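Local atomic coordinates of thioesterase superfamily protein (Shewanella loihica, PDB entry 2PRX), a protein that probably hydrolyses thioesters and belongs to the hotdog-fold thioesterase superfamily. Residues A[94-108]-A[140-152]. Numbering follows the deposited sequence.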
ATOM      1  N   ARG A  94       6.091   7.413 -18.543  1.00 16.69           N
ATOM      2  CA  ARG A  94       5.796   7.437 -17.126  1.00 15.55           C
ATOM      3  C   ARG A  94       4.309   7.155 -16.886  1.00  8.35           C
ATOM      4  O   ARG A  94       3.441   7.742 -17.516  1.00  8.41           O
ATOM      5  CB  ARG A  94       6.157   8.770 -16.478  1.00 18.72           C
ATOM      6  CG  ARG A  94       7.349   9.521 -17.012  1.00 19.22           C
ATOM      7  CD  ARG A  94       7.233  11.017 -16.831  1.00 20.25           C
ATOM      8  NE  ARG A  94       8.333  11.560 -16.031  1.00 33.84           N
ATOM      9  CZ  ARG A  94       8.480  12.812 -15.626  1.00 33.91           C
ATOM     10  NH1 ARG A  94       7.582  13.740 -15.925  1.00 42.70           N
ATOM     11  NH2 ARG A  94       9.543  13.143 -14.900  1.00 19.00           N
ATOM     12  N   PHE A  95       4.054   6.218 -15.996  1.00 10.52           N
ATOM     13  CA  PHE A  95       2.712   5.851 -15.565  1.00  8.52           C
ATOM     14  C   PHE A  95       2.586   6.076 -14.050  1.00 15.66           C
ATOM     15  O   PHE A  95       3.590   5.981 -13.349  1.00 14.16           O
ATOM     16  CB  PHE A  95       2.431   4.398 -15.926  1.00 20.86           C
ATOM     17  CG  PHE A  95       1.688   4.209 -17.240  1.00 13.66           C
ATOM     18  CD1 PHE A  95       2.269   4.530 -18.454  1.00 16.90           C
ATOM     19  CD2 PHE A  95       0.399   3.701 -17.241  1.00 13.30           C
ATOM     20  CE1 PHE A  95       1.567   4.370 -19.631  1.00 10.23           C
ATOM     21  CE2 PHE A  95      -0.321   3.548 -18.410  1.00 17.99           C
ATOM     22  CZ  PHE A  95       0.270   3.883 -19.615  1.00 13.53           C
ATOM     23  N   VAL A  96       1.382   6.346 -13.604  1.00 17.94           N
ATOM     24  CA  VAL A  96       0.984   6.475 -12.212  1.00 19.26           C
ATOM     25  C   VAL A  96      -0.200   5.595 -11.839  1.00 22.62           C
ATOM     26  O   VAL A  96      -1.050   5.241 -12.657  1.00 10.89           O
ATOM     27  CB  VAL A  96       0.558   7.927 -11.899  1.00 18.70           C
ATOM     28  CG1 VAL A  96       1.766   8.844 -11.909  1.00 34.89           C
ATOM     29  CG2 VAL A  96      -0.495   8.354 -12.912  1.00 12.84           C
ATOM     30  N   THR A  97      -0.277   5.256 -10.542  1.00 17.51           N
ATOM     31  CA  THR A  97      -1.383   4.415 -10.098  1.00 14.53           C
ATOM     32  C   THR A  97      -2.631   5.272  -9.947  1.00 12.51           C
ATOM     33  O   THR A  97      -2.547   6.330  -9.331  1.00 12.01           O
ATOM     34  CB  THR A  97      -1.079   3.723  -8.757  1.00 10.38           C
ATOM     35  OG1 THR A  97       0.010   2.801  -8.893  1.00 17.86           O
ATOM     36  CG2 THR A  97      -2.294   2.929  -8.297  1.00  8.88           C
ATOM     37  N   ALA A  98      -3.769   4.860 -10.482  1.00 14.63           N
ATOM     38  CA  ALA A  98      -5.015   5.604 -10.287  1.00 12.11           C
ATOM     39  C   ALA A  98      -5.876   4.903  -9.252  1.00 15.95           C
ATOM     40  O   ALA A  98      -6.567   5.468  -8.398  1.00 12.78           O
ATOM     41  CB  ALA A  98      -5.739   5.780 -11.618  1.00  9.83           C
ATOM     42  N   ALA A  99      -5.823   3.582  -9.312  1.00 13.61           N
ATOM     43  CA  ALA A  99      -6.462   2.732  -8.322  1.00 15.73           C
ATOM     44  C   ALA A  99      -5.622   1.471  -8.149  1.00 15.21           C
ATOM     45  O   ALA A  99      -5.046   0.891  -9.074  1.00  9.23           O
ATOM     46  CB  ALA A  99      -7.886   2.509  -8.769  1.00  6.67           C
ATOM     47  N   LEU A 100      -5.511   1.034  -6.906  1.00 12.92           N
ATOM     48  CA  LEU A 100      -4.831  -0.194  -6.541  1.00 12.85           C
ATOM     49  C   LEU A 100      -5.666  -0.844  -5.422  1.00 11.58           C
ATOM     50  O   LEU A 100      -5.776  -0.227  -4.357  1.00 16.91           O
ATOM     51  CB  LEU A 100      -3.403  -0.033  -6.066  1.00 14.81           C
ATOM     52  CG  LEU A 100      -2.565  -1.287  -5.805  1.00 16.46           C
ATOM     53  CD1 LEU A 100      -2.495  -2.213  -7.016  1.00 13.41           C
ATOM     54  CD2 LEU A 100      -1.152  -0.884  -5.395  1.00 16.16           C
ATOM     55  N   ASN A 101      -6.227  -1.987  -5.713  1.00  5.40           N
ATOM     56  CA  ASN A 101      -7.020  -2.856  -4.876  1.00  9.37           C
ATOM     57  C   ASN A 101      -6.241  -4.120  -4.577  1.00 15.41           C
ATOM     58  O   ASN A 101      -5.674  -4.822  -5.413  1.00  7.70           O
ATOM     59  CB  ASN A 101      -8.376  -3.129  -5.524  1.00  8.95           C
ATOM     60  CG  ASN A 101      -8.984  -1.788  -5.914  1.00 15.01           C
ATOM     61  OD1 ASN A 101      -8.863  -0.837  -5.142  1.00 19.71           O
ATOM     62  ND2 ASN A 101      -9.605  -1.732  -7.080  1.00 25.76           N
ATOM     63  N   ILE A 102      -6.151  -4.407  -3.283  1.00  7.10           N
ATOM     64  CA  ILE A 102      -5.321  -5.503  -2.833  1.00  7.16           C
ATOM     65  C   ILE A 102      -6.022  -6.328  -1.747  1.00 14.94           C
ATOM     66  O   ILE A 102      -6.444  -5.750  -0.749  1.00 16.58           O
ATOM     67  CB  ILE A 102      -3.966  -5.013  -2.298  1.00 12.99           C
ATOM     68  CG1 ILE A 102      -3.219  -4.081  -3.252  1.00 23.63           C
ATOM     69  CG2 ILE A 102      -3.079  -6.184  -1.906  1.00 12.02           C
ATOM     70  CD1 ILE A 102      -1.975  -3.441  -2.685  1.00  9.89           C
ATOM     71  N   ASP A 103      -6.140  -7.615  -1.942  1.00 13.35           N
ATOM     72  CA  ASP A 103      -6.583  -8.721  -1.151  1.00 12.98           C
ATOM     73  C   ASP A 103      -5.371  -9.460  -0.587  1.00 15.99           C
ATOM     74  O   ASP A 103      -4.522  -9.971  -1.322  1.00  9.63           O
ATOM     75  CB  ASP A 103      -7.429  -9.695  -1.979  1.00 18.43           C
ATOM     76  CG  ASP A 103      -8.485  -8.923  -2.760  1.00 27.02           C
ATOM     77  OD1 ASP A 103      -9.436  -8.460  -2.090  1.00 20.67           O
ATOM     78  OD2 ASP A 103      -8.333  -8.771  -3.994  1.00 24.83           O
ATOM     79  N   TYR A 104      -5.328  -9.515   0.729  1.00 11.19           N
ATOM     80  CA  TYR A 104      -4.288 -10.177   1.493  1.00 12.40           C
ATOM     81  C   TYR A 104      -4.688 -11.609   1.791  1.00 16.77           C
ATOM     82  O   TYR A 104      -5.458 -11.932   2.679  1.00 11.44           O
ATOM     83  CB  TYR A 104      -4.032  -9.340   2.747  1.00  6.21           C
ATOM     84  CG  TYR A 104      -3.353  -8.033   2.403  1.00 10.26           C
ATOM     85  CD1 TYR A 104      -1.965  -7.958   2.312  1.00 12.86           C
ATOM     86  CD2 TYR A 104      -4.082  -6.895   2.145  1.00  7.91           C
ATOM     87  CE1 TYR A 104      -1.348  -6.762   1.990  1.00 21.44           C
ATOM     88  CE2 TYR A 104      -3.482  -5.697   1.827  1.00 13.78           C
ATOM     89  CZ  TYR A 104      -2.101  -5.633   1.746  1.00 21.03           C
ATOM     90  OH  TYR A 104      -1.502  -4.436   1.430  1.00 14.59           O
ATOM     91  N   LEU A 105      -4.160 -12.543   1.010  1.00  7.63           N
ATOM     92  CA  LEU A 105      -4.637 -13.915   1.001  1.00 10.03           C
ATOM     93  C   LEU A 105      -4.004 -14.757   2.093  1.00 13.57           C
ATOM     94  O   LEU A 105      -4.583 -15.760   2.523  1.00 21.47           O
ATOM     95  CB  LEU A 105      -4.386 -14.514  -0.406  1.00 10.99           C
ATOM     96  CG  LEU A 105      -5.061 -13.749  -1.540  1.00 12.84           C
ATOM     97  CD1 LEU A 105      -4.755 -14.349  -2.911  1.00 16.33           C
ATOM     98  CD2 LEU A 105      -6.570 -13.699  -1.334  1.00 34.55           C
ATOM     99  N   ALA A 106      -2.815 -14.362   2.548  1.00 19.63           N
ATOM    100  CA  ALA A 106      -2.139 -15.063   3.634  1.00 13.88           C
ATOM    101  C   ALA A 106      -1.037 -14.212   4.245  1.00 13.00           C
ATOM    102  O   ALA A 106      -0.574 -13.230   3.659  1.00 17.79           O
ATOM    103  CB  ALA A 106      -1.559 -16.383   3.129  1.00 14.46           C
ATOM    104  N   PRO A 107      -0.588 -14.580   5.443  1.00 18.03           N
ATOM    105  CA  PRO A 107       0.575 -13.904   6.022  1.00 22.71           C
ATOM    106  C   PRO A 107       1.834 -14.212   5.193  1.00 21.74           C
ATOM    107  O   PRO A 107       1.984 -15.330   4.686  1.00 14.75           O
ATOM    108  CB  PRO A 107       0.705 -14.494   7.414  1.00 16.11           C
ATOM    109  CG  PRO A 107      -0.394 -15.479   7.596  1.00 15.91           C
ATOM    110  CD  PRO A 107      -1.144 -15.621   6.319  1.00 18.48           C
ATOM    111  N   THR A 108       2.683 -13.208   5.074  1.00 15.63           N
ATOM    112  CA  THR A 108       3.907 -13.266   4.258  1.00 11.91           C
ATOM    113  C   THR A 108       5.124 -13.483   5.135  1.00 18.09           C
ATOM    114  O   THR A 108       5.546 -12.575   5.849  1.00 14.46           O
ATOM    115  CB  THR A 108       4.095 -11.992   3.427  1.00  8.95           C
ATOM    116  OG1 THR A 108       2.880 -11.741   2.699  1.00 15.37           O
ATOM    117  CG2 THR A 108       5.170 -12.187   2.363  1.00 27.29           C
ATOM    118  N   LEU A 140       0.946 -17.991  -2.785  1.00  6.57           N
ATOM    119  CA  LEU A 140       0.346 -16.686  -3.025  1.00  6.12           C
ATOM    120  C   LEU A 140       0.024 -15.993  -1.706  1.00  6.94           C
ATOM    121  O   LEU A 140      -0.664 -16.564  -0.856  1.00 22.71           O
ATOM    122  CB  LEU A 140      -0.938 -16.841  -3.826  1.00 15.23           C
ATOM    123  CG  LEU A 140      -1.663 -15.616  -4.345  1.00 16.72           C
ATOM    124  CD1 LEU A 140      -0.768 -14.803  -5.269  1.00 22.29           C
ATOM    125  CD2 LEU A 140      -2.942 -16.049  -5.060  1.00 25.95           C
ATOM    126  N   CYS A 141       0.562 -14.787  -1.513  1.00  4.62           N
ATOM    127  CA  CYS A 141       0.242 -14.071  -0.275  1.00  5.11           C
ATOM    128  C   CYS A 141      -0.685 -12.907  -0.532  1.00  8.74           C
ATOM    129  O   CYS A 141      -1.485 -12.487   0.312  1.00 12.01           O
ATOM    130  CB  CYS A 141       1.559 -13.615   0.371  1.00 14.30           C
ATOM    131  SG  CYS A 141       2.657 -14.930   0.923  1.00 19.40           S
ATOM    132  N   ALA A 142      -0.655 -12.307  -1.725  1.00 14.01           N
ATOM    133  CA  ALA A 142      -1.567 -11.197  -1.973  1.00 13.23           C
ATOM    134  C   ALA A 142      -1.771 -10.977  -3.467  1.00 11.19           C
ATOM    135  O   ALA A 142      -0.826 -11.022  -4.265  1.00 24.39           O
ATOM    136  CB  ALA A 142      -1.027  -9.950  -1.288  1.00 10.16           C
ATOM    137  N   ARG A 143      -3.005 -10.765  -3.854  1.00 10.88           N
ATOM    138  CA  ARG A 143      -3.485 -10.433  -5.179  1.00 17.91           C
ATOM    139  C   ARG A 143      -3.767  -8.931  -5.245  1.00 15.54           C
ATOM    140  O   ARG A 143      -4.595  -8.481  -4.457  1.00 16.33           O
ATOM    141  CB  ARG A 143      -4.735 -11.246  -5.443  1.00 25.97           C
ATOM    142  CG  ARG A 143      -5.140 -11.654  -6.826  1.00 32.38           C
ATOM    143  CD  ARG A 143      -4.078 -12.342  -7.639  1.00 38.48           C
ATOM    144  NE  ARG A 143      -4.745 -13.336  -8.496  1.00 41.42           N
ATOM    145  CZ  ARG A 143      -4.134 -14.389  -9.014  1.00 37.17           C
ATOM    146  NH1 ARG A 143      -2.843 -14.626  -8.800  1.00 19.12           N
ATOM    147  NH2 ARG A 143      -4.815 -15.236  -9.779  1.00 35.22           N
ATOM    148  N   GLY A 144      -3.152  -8.178  -6.136  1.00 17.18           N
ATOM    149  CA  GLY A 144      -3.436  -6.777  -6.382  1.00 17.57           C
ATOM    150  C   GLY A 144      -4.028  -6.548  -7.770  1.00 14.04           C
ATOM    151  O   GLY A 144      -3.662  -7.238  -8.725  1.00 20.13           O
ATOM    152  N   HIS A 145      -4.945  -5.613  -7.889  1.00 11.28           N
ATOM    153  CA  HIS A 145      -5.574  -5.115  -9.095  1.00 10.25           C
ATOM    154  C   HIS A 145      -5.271  -3.628  -9.251  1.00 14.24           C
ATOM    155  O   HIS A 145      -5.536  -2.751  -8.448  1.00  5.93           O
ATOM    156  CB  HIS A 145      -7.093  -5.339  -9.168  1.00  9.93           C
ATOM    157  CG  HIS A 145      -7.698  -4.665 -10.375  1.00 20.63           C
ATOM    158  ND1 HIS A 145      -7.703  -5.264 -11.615  1.00 23.72           N
ATOM    159  CD2 HIS A 145      -8.296  -3.464 -10.559  1.00 19.10           C
ATOM    160  CE1 HIS A 145      -8.282  -4.477 -12.494  1.00 20.20           C
ATOM    161  NE2 HIS A 145      -8.653  -3.366 -11.882  1.00 23.32           N
HETATM  162  N   MSE A 146      -4.698  -3.284 -10.388  1.00  3.54           N
HETATM  163  CA  MSE A 146      -4.218  -1.970 -10.670  1.00  6.31           C
HETATM  164  C   MSE A 146      -4.774  -1.416 -11.980  1.00 16.71           C
HETATM  165  O   MSE A 146      -4.869  -2.148 -12.961  1.00 19.44           O
HETATM  166  CB  MSE A 146      -2.674  -1.973 -10.778  1.00  9.63           C
HETATM  167  CG  MSE A 146      -2.188  -0.703 -11.449  1.00 13.37           C
HETATM  168 SE   MSE A 146      -0.275  -0.512 -11.354  0.75 25.42          SE
HETATM  169  CE  MSE A 146      -0.403   0.104  -9.524  1.00 16.08           C
ATOM    170  N   VAL A 147      -5.134  -0.154 -11.945  1.00 13.50           N
ATOM    171  CA  VAL A 147      -5.458   0.738 -13.024  1.00 12.51           C
ATOM    172  C   VAL A 147      -4.384   1.831 -13.010  1.00 15.12           C
ATOM    173  O   VAL A 147      -4.418   2.667 -12.103  1.00 13.93           O
ATOM    174  CB  VAL A 147      -6.812   1.461 -12.950  1.00  6.29           C
ATOM    175  CG1 VAL A 147      -6.784   2.587 -13.981  1.00 24.62           C
ATOM    176  CG2 VAL A 147      -7.967   0.503 -13.168  1.00 12.37           C
ATOM    177  N   ALA A 148      -3.477   1.764 -13.973  1.00  6.98           N
ATOM    178  CA  ALA A 148      -2.433   2.743 -14.122  1.00  7.50           C
ATOM    179  C   ALA A 148      -2.670   3.580 -15.374  1.00 10.16           C
ATOM    180  O   ALA A 148      -3.073   3.131 -16.449  1.00 26.38           O
ATOM    181  CB  ALA A 148      -1.067   2.077 -14.142  1.00 13.36           C
ATOM    182  N   VAL A 149      -2.444   4.869 -15.211  1.00  8.34           N
ATOM    183  CA  VAL A 149      -2.629   5.865 -16.242  1.00  7.48           C
ATOM    184  C   VAL A 149      -1.344   6.640 -16.466  1.00  7.39           C
ATOM    185  O   VAL A 149      -0.455   6.675 -15.622  1.00  9.37           O
ATOM    186  CB  VAL A 149      -3.726   6.883 -15.864  1.00  7.87           C
ATOM    187  CG1 VAL A 149      -5.045   6.170 -15.631  1.00 12.73           C
ATOM    188  CG2 VAL A 149      -3.192   7.642 -14.660  1.00 13.58           C
ATOM    189  N   LYS A 150      -1.233   7.275 -17.644  1.00  8.70           N
ATOM    190  CA  LYS A 150       0.037   7.934 -17.926  1.00 13.57           C
ATOM    191  C   LYS A 150       0.227   9.111 -16.980  1.00 12.83           C
ATOM    192  O   LYS A 150      -0.769   9.789 -16.713  1.00 19.30           O
ATOM    193  CB  LYS A 150       0.122   8.398 -19.379  1.00 15.74           C
ATOM    194  CG  LYS A 150       1.434   9.019 -19.810  1.00 13.70           C
ATOM    195  CD  LYS A 150       1.437   9.269 -21.307  1.00  8.12           C
ATOM    196  CE  LYS A 150       2.345  10.411 -21.725  1.00 11.08           C
ATOM    197  NZ  LYS A 150       2.801  10.284 -23.149  1.00 21.78           N
HETATM  198  N   MSE A 151       1.455   9.304 -16.506  1.00 11.90           N
HETATM  199  CA  MSE A 151       1.709  10.390 -15.570  1.00 23.46           C
HETATM  200  C   MSE A 151       1.193  11.706 -16.159  1.00 26.58           C
HETATM  201  O   MSE A 151       1.654  12.096 -17.241  1.00 10.11           O
HETATM  202  CB  MSE A 151       3.184  10.518 -15.203  1.00 25.35           C
HETATM  203  CG  MSE A 151       3.406  11.570 -14.117  1.00 26.05           C
HETATM  204 SE   MSE A 151       5.255  11.622 -13.592  0.75 24.34          SE
HETATM  205  CE  MSE A 151       5.135   9.952 -12.652  1.00 17.55           C
ATOM    206  N   PRO A 152       0.237  12.378 -15.534  1.00 14.91           N
ATOM    207  CA  PRO A 152      -0.226  13.643 -16.133  1.00  9.21           C
ATOM    208  C   PRO A 152       0.681  14.811 -15.777  1.00 15.84           C
ATOM    209  O   PRO A 152       0.377  15.621 -14.893  1.00 23.81           O
ATOM    210  CB  PRO A 152      -1.618  13.825 -15.526  1.00 14.93           C
ATOM    211  CG  PRO A 152      -1.899  12.583 -14.752  1.00  8.53           C
ATOM    212  CD  PRO A 152      -0.553  12.100 -14.308  1.00  9.55           C
TER
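Phe95 lays its ring across strand 142-150, with Lys150 CA sitting 4.0 Å from the ring centroid, almost on the ring normal. The ring's CD2 side fits against the small Ala148, whose CB lies 3.8 Å from CD2, while Ala74 and Ala78 of helix 59-78 also touch it. An alanine in place of Phe95 would probably leave a gap between helix and sheet, taking the ring face from Lys150 CA and the ring rim from Ala148 CB. Further along, with CG anti to the backbone N (chi1 -174°), Leu100 carries CD1 back over the neighbouring strand, 3.8 Å from Met146 CB. With no side chain on Gly144, Ile102 CG1 settles 4.1 Å from Gly144 CA. The two strands are antiparallel neighbours in the hotdog sheet, wrapped round helix 59-78, and residues 99-103 pair with a strand of the second subunit, carrying the sheet across the dimer interface. A classic beta bulge at Ala98 and Ala99 interrupts the register: Val147 O accepts from Ala98 N at 2.8 Å and, more loosely, from Ala99 N. On the face away from the helix, Val96 and Val149 meet methyl to methyl, CG2 to CG2 at a tight 3.3 Å. Val96 CG1 abuts CE of selenomethionine Met151 at 3.6 Å, the two side chains crossing at about a right angle, and the selenium lies over one face of the Arg94 guanidinium. At the far end Leu105 CD1 presses against Leu140 CD2, 3.3 Å away. Cys141 O accepts from Leu105 N and Ala106 N, both reaching one face of its carbonyl plane.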